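Local coordinates for carboxylesterase (Ferroplasma acidiphilum, PDB 3WJ2), which is a carboxylesterase of the alpha/beta-hydrolase fold from an acid-loving archaeon and probably hydrolyses carboxylic ester bonds, at residues 10-14 and 286-291; 236-240 and 263-269; 80-84 and 95-99; 163-168 and 227-231. All coordinates share one frame; numbering follows the deposited sequence.

How the contacts relate
Contact 3 is the buried one: it ties strand 78-82 to helix 96-106 inside a beta-alpha-beta unit, its centre about 8 Å from the centre of the chain. Its chemistry is aromatic, with tyrosine hydroxyls. Contacts 2 and 4 pack against each other on one side of the molecule, and both use the loop region between helix 207-217 and strand 243-248. They are mostly apolar, with water at the margin of contact 2. Contact 1 lies on the opposite side of the centre from contact 4. It holds the N-terminal region through two water bridges and packing of Phe11 and Leu14. Contact 1 touches contact 3 through Glu288 and Asn97, and contacts 1 and 2 both reach the second subunit.

Contact 1 (10-14 and 286-291); sequences DFNSL and DFEVSD
Asp10 OD2 takes hydrogen bonds from two waters that span the gap to Ser290 and Asp291. One water lies 2.5 Å from Asp10 OD2 and accepts from Ser290 OG. The other lies 2.6 Å from Asp10 OD2 and accepts from the backbone N of Asp291. No direct hydrogen bond crosses between the segments. The other oxygen, Asp10 OD1, forms a salt bridge with Arg265 of the second subunit. Ser290 is the N-cap of helix 291-303. Its chi1 of 162° turns OG to the first turn of the helix, where it accepts from the N of Ala293. Ser290 CB packs 3.8 Å from Asp10 CB.

The Phe11 ring reaches in with its far end. Phe11 CZ lies 3.8 Å from Ser290 CB. Phe11 CE1 comes within 3.4 Å of Asp286 OD2, and Asp286 CB sits in the ring plane at the edge. Ring and carboxylate planes are 53° apart. Leu14 points head-on at Asp286, with Leu14 CD1 3.4 Å from Asp286 OD2. Leu14 CD1 also touches Val289 CG2 at 4.1 Å. Asp286 O closes the turn by accepting from the N atoms of Val289 and Ser290.

The N-terminal segment is thus joined to a helix start by water and by carbon packing. Asp10, near the N-cap and paired with an arginine of another subunit, is likely to be stabilised as a carboxylate.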
loop_
_atom_site.group_PDB
_atom_site.type_symbol
_atom_site.label_atom_id
_atom_site.label_comp_id
_atom_site.label_asym_id
_atom_site.label_seq_id
_atom_site.Cartn_x
_atom_site.Cartn_y
_atom_site.Cartn_z
ATOM N N ASP B 10 14.759 0.131 17.278
ATOM C CA ASP B 10 16.201 0.318 17.168
ATOM C C ASP B 10 16.621 1.579 16.424
ATOM O O ASP B 10 17.726 2.129 16.686
ATOM C CB ASP B 10 16.936 -0.889 16.574
ATOM C CG ASP B 10 16.868 -2.119 17.423
ATOM O OD1 ASP B 10 16.577 -2.062 18.640
ATOM O OD2 ASP B 10 17.192 -3.195 16.899
ATOM N N PHE B 11 15.812 2.111 15.524
ATOM C CA PHE B 11 16.203 3.345 14.799
ATOM C C PHE B 11 15.761 4.652 15.489
ATOM O O PHE B 11 15.964 5.704 14.924
ATOM C CB PHE B 11 15.608 3.335 13.368
ATOM C CG PHE B 11 16.128 2.170 12.567
ATOM C CD1 PHE B 11 17.476 2.126 12.213
ATOM C CD2 PHE B 11 15.253 1.156 12.137
ATOM C CE1 PHE B 11 18.029 1.040 11.454
ATOM C CE2 PHE B 11 15.781 0.024 11.395
ATOM C CZ PHE B 11 17.158 0.006 11.042
ATOM N N ASN B 12 15.110 4.562 16.665
ATOM C CA ASN B 12 14.551 5.800 17.235
ATOM C C ASN B 12 15.690 6.815 17.500
ATOM O O ASN B 12 15.483 8.018 17.147
ATOM C CB ASN B 12 13.737 5.493 18.499
ATOM C CG ASN B 12 12.386 4.796 18.158
ATOM O OD1 ASN B 12 11.967 4.761 16.989
ATOM N ND2 ASN B 12 11.719 4.254 19.184
ATOM N N SER B 13 16.815 6.388 18.070
ATOM C CA SER B 13 17.958 7.295 18.227
ATOM C C SER B 13 18.432 7.983 16.978
ATOM O O SER B 13 18.668 9.189 16.996
ATOM C CB SER B 13 19.136 6.578 18.836
ATOM O OG SER B 13 18.757 6.186 20.141
ATOM N N LEU B 14 18.551 7.221 15.869
ATOM C CA LEU B 14 19.018 7.835 14.585
ATOM C C LEU B 14 18.020 8.826 14.032
ATOM O O LEU B 14 18.422 9.873 13.475
ATOM C CB LEU B 14 19.308 6.707 13.496
ATOM C CG LEU B 14 20.646 6.058 13.644
ATOM C CD1 LEU B 14 20.645 4.735 12.724
ATOM C CD2 LEU B 14 21.790 7.037 13.211
ATOM N N ASP B 286 23.661 0.573 9.223
ATOM C CA ASP B 286 23.253 0.607 10.671
ATOM C C ASP B 286 23.351 -0.735 11.364
ATOM O O ASP B 286 22.725 -0.941 12.408
ATOM C CB ASP B 286 21.827 1.096 10.741
ATOM C CG ASP B 286 21.657 2.486 10.264
ATOM O OD1 ASP B 286 22.604 3.296 10.198
ATOM O OD2 ASP B 286 20.457 2.836 9.895
ATOM N N PHE B 287 24.107 -1.695 10.847
ATOM C CA PHE B 287 24.163 -3.013 11.365
ATOM C C PHE B 287 24.636 -3.114 12.849
ATOM O O PHE B 287 24.416 -4.148 13.459
ATOM C CB PHE B 287 25.028 -3.982 10.532
ATOM C CG PHE B 287 26.522 -3.700 10.680
ATOM C CD1 PHE B 287 27.315 -4.596 11.404
ATOM C CD2 PHE B 287 27.066 -2.539 10.133
ATOM C CE1 PHE B 287 28.724 -4.269 11.512
ATOM C CE2 PHE B 287 28.433 -2.170 10.254
ATOM C CZ PHE B 287 29.256 -3.081 10.936
ATOM N N GLU B 288 25.266 -2.045 13.301
ATOM C CA GLU B 288 25.727 -2.133 14.707
ATOM C C GLU B 288 24.637 -1.665 15.641
ATOM O O GLU B 288 24.817 -1.735 16.878
ATOM C CB GLU B 288 26.988 -1.256 14.847
ATOM C CG GLU B 288 28.148 -1.808 14.083
ATOM C CD GLU B 288 29.223 -0.737 13.762
ATOM O OE1 GLU B 288 28.868 0.404 13.334
ATOM O OE2 GLU B 288 30.432 -1.034 13.885
ATOM N N VAL B 289 23.564 -1.100 15.154
ATOM C CA VAL B 289 22.578 -0.584 16.097
ATOM C C VAL B 289 21.256 -1.253 15.996
ATOM O O VAL B 289 20.429 -1.108 16.893
ATOM C CB VAL B 289 22.449 0.923 15.983
ATOM C CG1 VAL B 289 23.842 1.638 16.380
ATOM C CG2 VAL B 289 22.004 1.332 14.670
ATOM N N SER B 290 21.021 -1.963 14.882
ATOM C CA SER B 290 19.803 -2.759 14.736
ATOM C C SER B 290 20.080 -4.211 14.393
ATOM O O SER B 290 20.749 -4.483 13.395
ATOM C CB SER B 290 18.939 -2.116 13.613
ATOM O OG SER B 290 17.944 -3.080 13.136
ATOM N N ASP B 291 19.645 -5.154 15.257
ATOM C CA ASP B 291 19.892 -6.516 15.073
ATOM C C ASP B 291 19.129 -6.984 13.797
ATOM O O ASP B 291 19.599 -7.906 13.108
ATOM C CB ASP B 291 19.490 -7.389 16.285
ATOM C CG ASP B 291 20.039 -8.802 16.136
ATOM O OD1 ASP B 291 21.298 -8.972 16.072
ATOM O OD2 ASP B 291 19.245 -9.755 15.998
HETATM O O HOH W 1 16.192 -4.577 15.073
HETATM O O HOH W 2 18.737 -4.832 18.138
#

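Contact 2 (236-240 and 263-269); sequences DFSNL and KLREAGV
A Schellman motif ends helix 254-266 here, and a type II beta turn from Phe237 to Leu240 packs against it. Gly268 carries the positive phi of the motif, and its N bonds to Arg265 O while Val269 N bonds to Leu264 O. Ala267 CB presses on the turn backbone, 3.6 Å from Phe237 C. Val269 flanks it: Val269 CG2 lies 3.2 Å from Phe237 O and Val269 CG1 lies 3.4 Å from Leu240 O. Phe237 O is buried without a polar partner.

The Phe237 ring continues the packing along the helix. Phe237 CE2 touches Lys263 CE at 3.8 Å, and CD2 lies close to Lys263 CB. The lysine chain bends at chi2 (-63°) and chi3 (-76°), which folds it past the ring and brings Lys263 NZ to Glu266 OE1 in a 2.6 Å salt bridge. An alanine in place of Lys263 would lose the CE that packs on the Phe237 ring and would probably leave Glu266 without its positive mate. Deeper in, Leu240 CD1 meets Leu264 CD2 at 3.7 Å, the two side chains crossing at about a right angle.

The outer margin is polar. Asp236 OD1 accepts from both OG and N of Ser238, the N bond forming an Asx turn. Two waters donate to Ala267 O; one also donates to Ser238 OG and the other accepts from Asn239 N. Arg170 of helix 157-172 binds the carbonyls of Asp236 and Ser238. This helix end belongs to the beta-alpha-beta crossover of strand 243-248, helix 254-266 and strand 271-280 in the alpha/beta-hydrolase fold.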
loop_
_atom_site.group_PDB
_atom_site.type_symbol
_atom_site.label_atom_id
_atom_site.label_comp_id
_atom_site.label_asym_id
_atom_site.label_seq_id
_atom_site.Cartn_x
_atom_site.Cartn_y
_atom_site.Cartn_z
ATOM N N ASP B 236 15.633 -1.735 -21.826
ATOM C CA ASP B 236 15.843 -3.148 -21.957
ATOM C C ASP B 236 16.651 -3.614 -20.728
ATOM O O ASP B 236 17.729 -3.039 -20.461
ATOM C CB ASP B 236 16.677 -3.414 -23.220
ATOM C CG ASP B 236 17.054 -4.887 -23.402
ATOM O OD1 ASP B 236 16.454 -5.732 -22.757
ATOM O OD2 ASP B 236 17.887 -5.222 -24.297
ATOM N N PHE B 237 16.118 -4.602 -19.998
ATOM C CA PHE B 237 16.855 -5.215 -18.884
ATOM C C PHE B 237 17.404 -6.596 -19.142
ATOM O O PHE B 237 17.899 -7.240 -18.216
ATOM C CB PHE B 237 15.966 -5.113 -17.657
ATOM C CG PHE B 237 15.643 -3.695 -17.324
ATOM C CD1 PHE B 237 16.619 -2.878 -16.657
ATOM C CD2 PHE B 237 14.436 -3.161 -17.613
ATOM C CE1 PHE B 237 16.318 -1.542 -16.372
ATOM C CE2 PHE B 237 14.099 -1.890 -17.362
ATOM C CZ PHE B 237 15.052 -1.015 -16.681
ATOM N N SER B 238 17.390 -7.074 -20.415
ATOM C CA SER B 238 17.949 -8.358 -20.751
ATOM C C SER B 238 19.405 -8.485 -20.502
ATOM O O SER B 238 20.170 -7.504 -20.702
ATOM C CB SER B 238 17.786 -8.576 -22.304
ATOM O OG SER B 238 16.456 -8.351 -22.637
ATOM N N ASN B 239 19.830 -9.696 -20.153
ATOM C CA ASN B 239 21.185 -10.066 -20.185
ATOM C C ASN B 239 22.025 -9.278 -19.177
ATOM O O ASN B 239 23.250 -9.224 -19.284
ATOM C CB ASN B 239 21.756 -9.896 -21.591
ATOM C CG ASN B 239 21.004 -10.812 -22.584
ATOM O OD1 ASN B 239 20.802 -11.989 -22.263
ATOM N ND2 ASN B 239 20.536 -10.272 -23.711
ATOM N N LEU B 240 21.344 -8.823 -18.140
ATOM C CA LEU B 240 22.084 -8.269 -16.949
ATOM C C LEU B 240 22.506 -9.380 -15.974
ATOM O O LEU B 240 21.919 -10.489 -15.966
ATOM C CB LEU B 240 21.161 -7.293 -16.236
ATOM C CG LEU B 240 20.933 -6.014 -17.015
ATOM C CD1 LEU B 240 19.950 -5.067 -16.420
ATOM C CD2 LEU B 240 22.306 -5.239 -17.309
ATOM N N LYS B 263 11.169 -5.590 -13.012
ATOM C CA LYS B 263 11.621 -5.430 -14.430
ATOM C C LYS B 263 12.701 -6.405 -14.795
ATOM O O LYS B 263 12.796 -6.899 -15.916
ATOM C CB LYS B 263 12.085 -3.986 -14.725
ATOM C CG LYS B 263 10.968 -2.908 -14.557
ATOM C CD LYS B 263 9.914 -3.261 -15.602
ATOM C CE LYS B 263 10.463 -2.804 -17.019
ATOM N NZ LYS B 263 9.432 -3.261 -18.113
ATOM N N LEU B 264 13.671 -6.645 -13.885
ATOM C CA LEU B 264 14.699 -7.604 -14.103
ATOM C C LEU B 264 14.077 -8.995 -14.370
ATOM O O LEU B 264 14.482 -9.655 -15.296
ATOM C CB LEU B 264 15.741 -7.741 -12.910
ATOM C CG LEU B 264 16.547 -6.453 -12.791
ATOM C CD1 LEU B 264 17.542 -6.615 -11.587
ATOM C CD2 LEU B 264 17.429 -6.116 -13.979
ATOM N N ARG B 265 13.137 -9.430 -13.510
ATOM C CA ARG B 265 12.529 -10.796 -13.640
ATOM C C ARG B 265 11.679 -10.852 -14.938
ATOM O O ARG B 265 11.759 -11.908 -15.553
ATOM C CB ARG B 265 11.638 -11.066 -12.410
ATOM C CG ARG B 265 12.478 -11.260 -11.077
ATOM C CD ARG B 265 13.408 -12.452 -11.188
ATOM N NE ARG B 265 12.636 -13.671 -11.510
ATOM C CZ ARG B 265 12.884 -14.451 -12.537
ATOM N NH1 ARG B 265 13.853 -14.175 -13.404
ATOM N NH2 ARG B 265 12.124 -15.570 -12.731
ATOM N N GLU B 266 10.994 -9.768 -15.248
ATOM C CA GLU B 266 10.249 -9.708 -16.575
ATOM C C GLU B 266 11.165 -9.932 -17.764
ATOM O O GLU B 266 10.694 -10.504 -18.834
ATOM C CB GLU B 266 9.569 -8.374 -16.680
ATOM C CG GLU B 266 8.769 -8.121 -17.987
ATOM C CD GLU B 266 8.269 -6.705 -17.961
ATOM O OE1 GLU B 266 9.140 -5.800 -18.061
ATOM O OE2 GLU B 266 7.026 -6.484 -17.803
ATOM N N ALA B 267 12.444 -9.525 -17.712
ATOM C CA ALA B 267 13.461 -9.726 -18.809
ATOM C C ALA B 267 14.231 -11.012 -18.716
ATOM O O ALA B 267 15.184 -11.293 -19.451
ATOM C CB ALA B 267 14.420 -8.494 -18.755
ATOM N N GLY B 268 13.865 -11.854 -17.722
ATOM C CA GLY B 268 14.473 -13.099 -17.484
ATOM C C GLY B 268 15.831 -13.177 -16.826
ATOM O O GLY B 268 16.583 -14.137 -17.014
ATOM N N VAL B 269 16.149 -12.100 -16.079
ATOM C CA VAL B 269 17.415 -12.050 -15.320
ATOM C C VAL B 269 17.100 -12.659 -13.921
ATOM O O VAL B 269 16.051 -12.313 -13.397
ATOM C CB VAL B 269 17.770 -10.599 -15.141
ATOM C CG1 VAL B 269 19.013 -10.400 -14.247
ATOM C CG2 VAL B 269 18.081 -9.961 -16.598
HETATM O O HOH W 3 14.510 -10.497 -22.042
HETATM O O HOH W 4 17.855 -11.866 -20.000
#

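Contact 3 (80-84 and 95-99)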
loop_
_atom_site.group_PDB
_atom_site.type_symbol
_atom_site.label_atom_id
_atom_site.label_comp_id
_atom_site.label_asym_id
_atom_site.label_seq_id
_atom_site.Cartn_x
_atom_site.Cartn_y
_atom_site.Cartn_z
ATOM N N LEU B 80 33.462 -6.061 -5.759
ATOM C CA LEU B 80 33.866 -4.650 -5.725
ATOM C C LEU B 80 32.704 -3.915 -5.056
ATOM O O LEU B 80 31.561 -4.041 -5.534
ATOM C CB LEU B 80 34.146 -4.117 -7.111
ATOM C CG LEU B 80 35.008 -5.077 -7.945
ATOM C CD1 LEU B 80 35.276 -4.320 -9.284
ATOM C CD2 LEU B 80 36.248 -5.501 -7.242
ATOM N N TYR B 81 32.996 -3.154 -4.008
ATOM C CA TYR B 81 31.941 -2.495 -3.196
ATOM C C TYR B 81 32.049 -1.023 -3.405
ATOM O O TYR B 81 33.123 -0.393 -3.207
ATOM C CB TYR B 81 32.112 -2.839 -1.684
ATOM C CG TYR B 81 30.817 -2.469 -0.992
ATOM C CD1 TYR B 81 29.784 -3.437 -0.961
ATOM C CD2 TYR B 81 30.645 -1.185 -0.477
ATOM C CE1 TYR B 81 28.546 -3.110 -0.368
ATOM C CE2 TYR B 81 29.342 -0.833 0.071
ATOM C CZ TYR B 81 28.342 -1.808 0.062
ATOM O OH TYR B 81 27.097 -1.471 0.559
ATOM N N TYR B 82 30.937 -0.378 -3.753
ATOM C CA TYR B 82 30.897 1.062 -3.907
ATOM C C TYR B 82 29.995 1.672 -2.849
ATOM O O TYR B 82 28.787 1.445 -2.739
ATOM C CB TYR B 82 30.349 1.505 -5.344
ATOM C CG TYR B 82 31.178 0.833 -6.451
ATOM C CD1 TYR B 82 32.308 1.419 -6.903
ATOM C CD2 TYR B 82 30.792 -0.469 -6.961
ATOM C CE1 TYR B 82 33.148 0.763 -7.817
ATOM C CE2 TYR B 82 31.610 -1.096 -7.898
ATOM C CZ TYR B 82 32.739 -0.431 -8.345
ATOM O OH TYR B 82 33.617 -1.032 -9.228
ATOM N N HIS B 83 30.621 2.465 -1.957
ATOM C CA HIS B 83 29.869 2.918 -0.758
ATOM C C HIS B 83 28.773 3.914 -1.123
ATOM O O HIS B 83 28.736 4.518 -2.241
ATOM C CB HIS B 83 30.898 3.712 0.171
ATOM C CG HIS B 83 31.427 5.002 -0.409
ATOM N ND1 HIS B 83 30.774 6.216 -0.311
ATOM C CD2 HIS B 83 32.583 5.256 -1.054
ATOM C CE1 HIS B 83 31.496 7.130 -0.923
ATOM N NE2 HIS B 83 32.590 6.561 -1.387
ATOM N N GLY B 84 27.854 4.093 -0.206
ATOM C CA GLY B 84 26.772 5.126 -0.297
ATOM C C GLY B 84 27.163 6.503 0.202
ATOM O O GLY B 84 28.330 6.701 0.584
ATOM N N TYR B 95 33.279 3.688 5.834
ATOM C CA TYR B 95 32.727 2.385 5.563
ATOM C C TYR B 95 33.546 1.257 6.120
ATOM O O TYR B 95 33.177 0.140 5.892
ATOM C CB TYR B 95 32.519 2.207 3.949
ATOM C CG TYR B 95 31.120 2.780 3.616
ATOM C CD1 TYR B 95 30.871 4.130 3.692
ATOM C CD2 TYR B 95 30.084 1.878 3.216
ATOM C CE1 TYR B 95 29.518 4.666 3.409
ATOM C CE2 TYR B 95 28.840 2.425 2.933
ATOM C CZ TYR B 95 28.558 3.738 3.064
ATOM O OH TYR B 95 27.303 4.225 2.811
ATOM N N ASP B 96 34.661 1.508 6.815
ATOM C CA ASP B 96 35.505 0.404 7.084
ATOM C C ASP B 96 34.891 -0.671 8.034
ATOM O O ASP B 96 35.063 -1.883 7.811
ATOM C CB ASP B 96 36.787 1.060 7.728
ATOM C CG ASP B 96 37.939 0.047 7.891
ATOM O OD1 ASP B 96 38.616 -0.345 6.901
ATOM O OD2 ASP B 96 38.053 -0.423 9.075
ATOM N N ASN B 97 34.156 -0.256 9.073
ATOM C CA ASN B 97 33.546 -1.224 10.001
ATOM C C ASN B 97 32.547 -2.128 9.151
ATOM O O ASN B 97 32.597 -3.342 9.290
ATOM C CB ASN B 97 32.739 -0.591 11.117
ATOM C CG ASN B 97 33.637 -0.131 12.291
ATOM O OD1 ASN B 97 34.876 -0.027 12.123
ATOM N ND2 ASN B 97 33.033 0.134 13.414
ATOM N N TYR B 98 31.789 -1.471 8.267
ATOM C CA TYR B 98 30.797 -2.214 7.497
ATOM C C TYR B 98 31.447 -3.183 6.478
ATOM O O TYR B 98 31.079 -4.343 6.355
ATOM C CB TYR B 98 29.920 -1.198 6.803
ATOM C CG TYR B 98 28.943 -1.804 5.769
ATOM C CD1 TYR B 98 27.722 -2.329 6.176
ATOM C CD2 TYR B 98 29.255 -1.563 4.457
ATOM C CE1 TYR B 98 26.857 -2.883 5.151
ATOM C CE2 TYR B 98 28.425 -2.046 3.487
ATOM C CZ TYR B 98 27.267 -2.604 3.864
ATOM O OH TYR B 98 26.332 -3.056 2.927
ATOM N N CYS B 99 32.482 -2.718 5.749
ATOM C CA CYS B 99 33.165 -3.576 4.825
ATOM C C CYS B 99 33.852 -4.776 5.460
ATOM O O CYS B 99 33.835 -5.854 4.966
ATOM C CB CYS B 99 34.122 -2.772 3.969
ATOM S SG CYS B 99 33.172 -1.817 2.690
#
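Tyr81 CB points from strand 78-82 toward helix 96-106. CG stands anti to the backbone N (chi1 -164°), which carries the ring on to the helix. Tyr81 CD2 lies 4.1 Å from Cys99 SG, an oblique sulfur-aromatic contact. CE2 comes near Tyr95 CD2. Tyr81 CZ meets Tyr98 CE2 at 3.4 Å. The Tyr98 ring turns its edge to the Tyr81 face in an offset edge-to-face pair, planes 66° apart. At the tip, Tyr81 OH accepts from Tyr98 OH at 3.0 Å and is also hydrogen-bonded to Asp155 OD1.

His83 CB stands over the centre of the Tyr95 ring in a CH-pi contact, 3.4 Å from the centroid. Tyr95 OH takes a weak bond from Gly84 N at 3.1 Å and bonds Asp155 OD2. A leucine in place of Tyr95 would probably uncover His83 CB and leave Asp155 OD2 without this hydroxyl mate. His83 ND1 donates to Gly84 O at 2.6 Å, almost in the imidazole plane, which fixes the ring. His83 and Gly84 begin an HGGG sequence, probably the oxyanion-hole motif of hormone-sensitive-lipase relatives.

Two tyrosine hydroxyls thus satisfy both oxygens of Asp155, consistent with their fixing its carboxylate beside the probable nucleophile elbow.

Contact 4 (163-168 and 227-231); sequences AALCLK and PYFSP
Helix 157-172 of the alpha/beta-hydrolase fold, which follows the probable nucleophile elbow, packs here against the loop that leads toward strand 243-248. The tight part lies on the buried side. Small alanines let the loop come near: Ala164 CB is 3.4 Å from Tyr228 O, and the CA atoms of Ala164 and Tyr228 are 4.9 Å apart. Pro231 fits beside them. Pro231 CG touches both alanine CB atoms, 4.1 Å from Ala164 CB and slightly farther from Ala163 CB. One turn on, Leu167 CD1 meets Pro231 CB at 3.7 Å, the leucine crossing the proline at about a right angle. Tyr260 of helix 254-266 also touches Ala163, Leu167 and Pro231, so three elements meet on this side.

The other side is more open to solvent. It is built by Tyr228 and Lys168, both partly exposed. With CG beside its backbone N (chi1 -61°), Tyr228 turns its ring onto the Leu167-Lys168 side of the helix. Leu167 CB sits at the ring edge, 4.0 Å from Tyr228 CE1. Phe127 of helix 125-139 lies nearly parallel to the ring. Tyr228 OH bonds Asp171 OD2, further along the helix.

Lys168 crosses the tyrosine at about a right angle. Its chain stays extended beyond CG, so the amine end leads away from the loop and makes a cation-pi contact with Tyr131. No hydrogen bond joins the two segments. What remains across the ring is a CH-pi contact: Lys168 CB stands over one face, offset toward the rim, 3.5 Å from Tyr228 CZ.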
loop_
_atom_site.group_PDB
_atom_site.type_symbol
_atom_site.label_atom_id
_atom_site.label_comp_id
_atom_site.label_asym_id
_atom_site.label_seq_id
_atom_site.Cartn_x
_atom_site.Cartn_y
_atom_site.Cartn_z
ATOM N N ALA B 163 24.378 -0.864 -10.263
ATOM C CA ALA B 163 23.306 -1.269 -11.210
ATOM C C ALA B 163 23.690 -0.613 -12.529
ATOM O O ALA B 163 23.545 -1.274 -13.577
ATOM C CB ALA B 163 21.983 -0.741 -10.750
ATOM N N ALA B 164 24.100 0.641 -12.561
ATOM C CA ALA B 164 24.356 1.358 -13.828
ATOM C C ALA B 164 25.532 0.792 -14.586
ATOM O O ALA B 164 25.482 0.706 -15.815
ATOM C CB ALA B 164 24.580 2.795 -13.504
ATOM N N LEU B 165 26.582 0.383 -13.873
ATOM C CA LEU B 165 27.769 -0.091 -14.596
ATOM C C LEU B 165 27.366 -1.403 -15.289
ATOM O O LEU B 165 27.867 -1.652 -16.404
ATOM C CB LEU B 165 29.034 -0.218 -13.708
ATOM C CG LEU B 165 29.066 -1.406 -12.751
ATOM C CD1 LEU B 165 29.733 -2.580 -13.423
ATOM C CD2 LEU B 165 29.982 -1.001 -11.566
ATOM N N CYS B 166 26.471 -2.218 -14.687
ATOM C CA CYS B 166 26.039 -3.488 -15.312
ATOM C C CYS B 166 25.323 -3.175 -16.601
ATOM O O CYS B 166 25.585 -3.858 -17.606
ATOM C CB CYS B 166 25.133 -4.288 -14.421
ATOM S SG CYS B 166 26.119 -4.958 -12.994
ATOM N N LEU B 167 24.499 -2.149 -16.597
ATOM C CA LEU B 167 23.763 -1.779 -17.831
ATOM C C LEU B 167 24.770 -1.400 -18.920
ATOM O O LEU B 167 24.614 -1.765 -20.102
ATOM C CB LEU B 167 22.909 -0.530 -17.586
ATOM C CG LEU B 167 21.582 -0.842 -16.965
ATOM C CD1 LEU B 167 20.893 0.440 -16.596
ATOM C CD2 LEU B 167 20.590 -1.623 -18.054
ATOM N N LYS B 168 25.819 -0.654 -18.577
ATOM C CA LYS B 168 26.791 -0.261 -19.641
ATOM C C LYS B 168 27.610 -1.472 -20.129
ATOM O O LYS B 168 27.947 -1.581 -21.367
ATOM C CB LYS B 168 27.718 0.864 -19.104
ATOM C CG LYS B 168 28.712 1.307 -20.224
ATOM C CD LYS B 168 29.518 2.548 -19.895
ATOM C CE LYS B 168 30.725 2.623 -20.953
ATOM N NZ LYS B 168 31.298 4.053 -20.670
ATOM N N PRO B 227 20.275 6.479 -18.852
ATOM C CA PRO B 227 20.133 5.265 -18.050
ATOM C C PRO B 227 21.319 5.037 -17.150
ATOM O O PRO B 227 21.177 4.256 -16.222
ATOM C CB PRO B 227 20.098 4.142 -19.066
ATOM C CG PRO B 227 19.755 4.779 -20.382
ATOM C CD PRO B 227 20.347 6.127 -20.313
ATOM N N TYR B 228 22.469 5.625 -17.433
ATOM C CA TYR B 228 23.636 5.396 -16.508
ATOM C C TYR B 228 23.585 6.316 -15.324
ATOM O O TYR B 228 24.358 6.129 -14.354
ATOM C CB TYR B 228 24.956 5.614 -17.279
ATOM C CG TYR B 228 25.099 4.615 -18.491
ATOM C CD1 TYR B 228 24.320 3.425 -18.563
ATOM C CD2 TYR B 228 25.953 4.919 -19.582
ATOM C CE1 TYR B 228 24.418 2.551 -19.656
ATOM C CE2 TYR B 228 26.077 4.016 -20.623
ATOM C CZ TYR B 228 25.332 2.873 -20.676
ATOM O OH TYR B 228 25.451 2.082 -21.804
ATOM N N PHE B 229 22.693 7.319 -15.336
ATOM C CA PHE B 229 22.407 8.133 -14.156
ATOM C C PHE B 229 21.219 7.494 -13.431
ATOM O O PHE B 229 21.213 7.359 -12.216
ATOM C CB PHE B 229 21.994 9.615 -14.519
ATOM C CG PHE B 229 21.767 10.517 -13.311
ATOM C CD1 PHE B 229 22.680 11.487 -13.004
ATOM C CD2 PHE B 229 20.704 10.288 -12.365
ATOM C CE1 PHE B 229 22.496 12.382 -11.884
ATOM C CE2 PHE B 229 20.526 11.160 -11.252
ATOM C CZ PHE B 229 21.470 12.210 -11.004
ATOM N N SER B 230 20.177 7.090 -14.190
ATOM C CA SER B 230 18.961 6.506 -13.600
ATOM C C SER B 230 18.658 5.220 -14.356
ATOM O O SER B 230 18.029 5.239 -15.460
ATOM C CB SER B 230 17.660 7.408 -13.688
ATOM O OG SER B 230 17.781 8.644 -12.892
ATOM N N PRO B 231 19.034 4.050 -13.891
ATOM C CA PRO B 231 18.850 2.777 -14.580
ATOM C C PRO B 231 17.390 2.495 -14.937
ATOM O O PRO B 231 17.133 1.731 -15.870
ATOM C CB PRO B 231 19.367 1.727 -13.538
ATOM C CG PRO B 231 20.525 2.514 -12.906
ATOM C CD PRO B 231 19.969 3.959 -12.745
#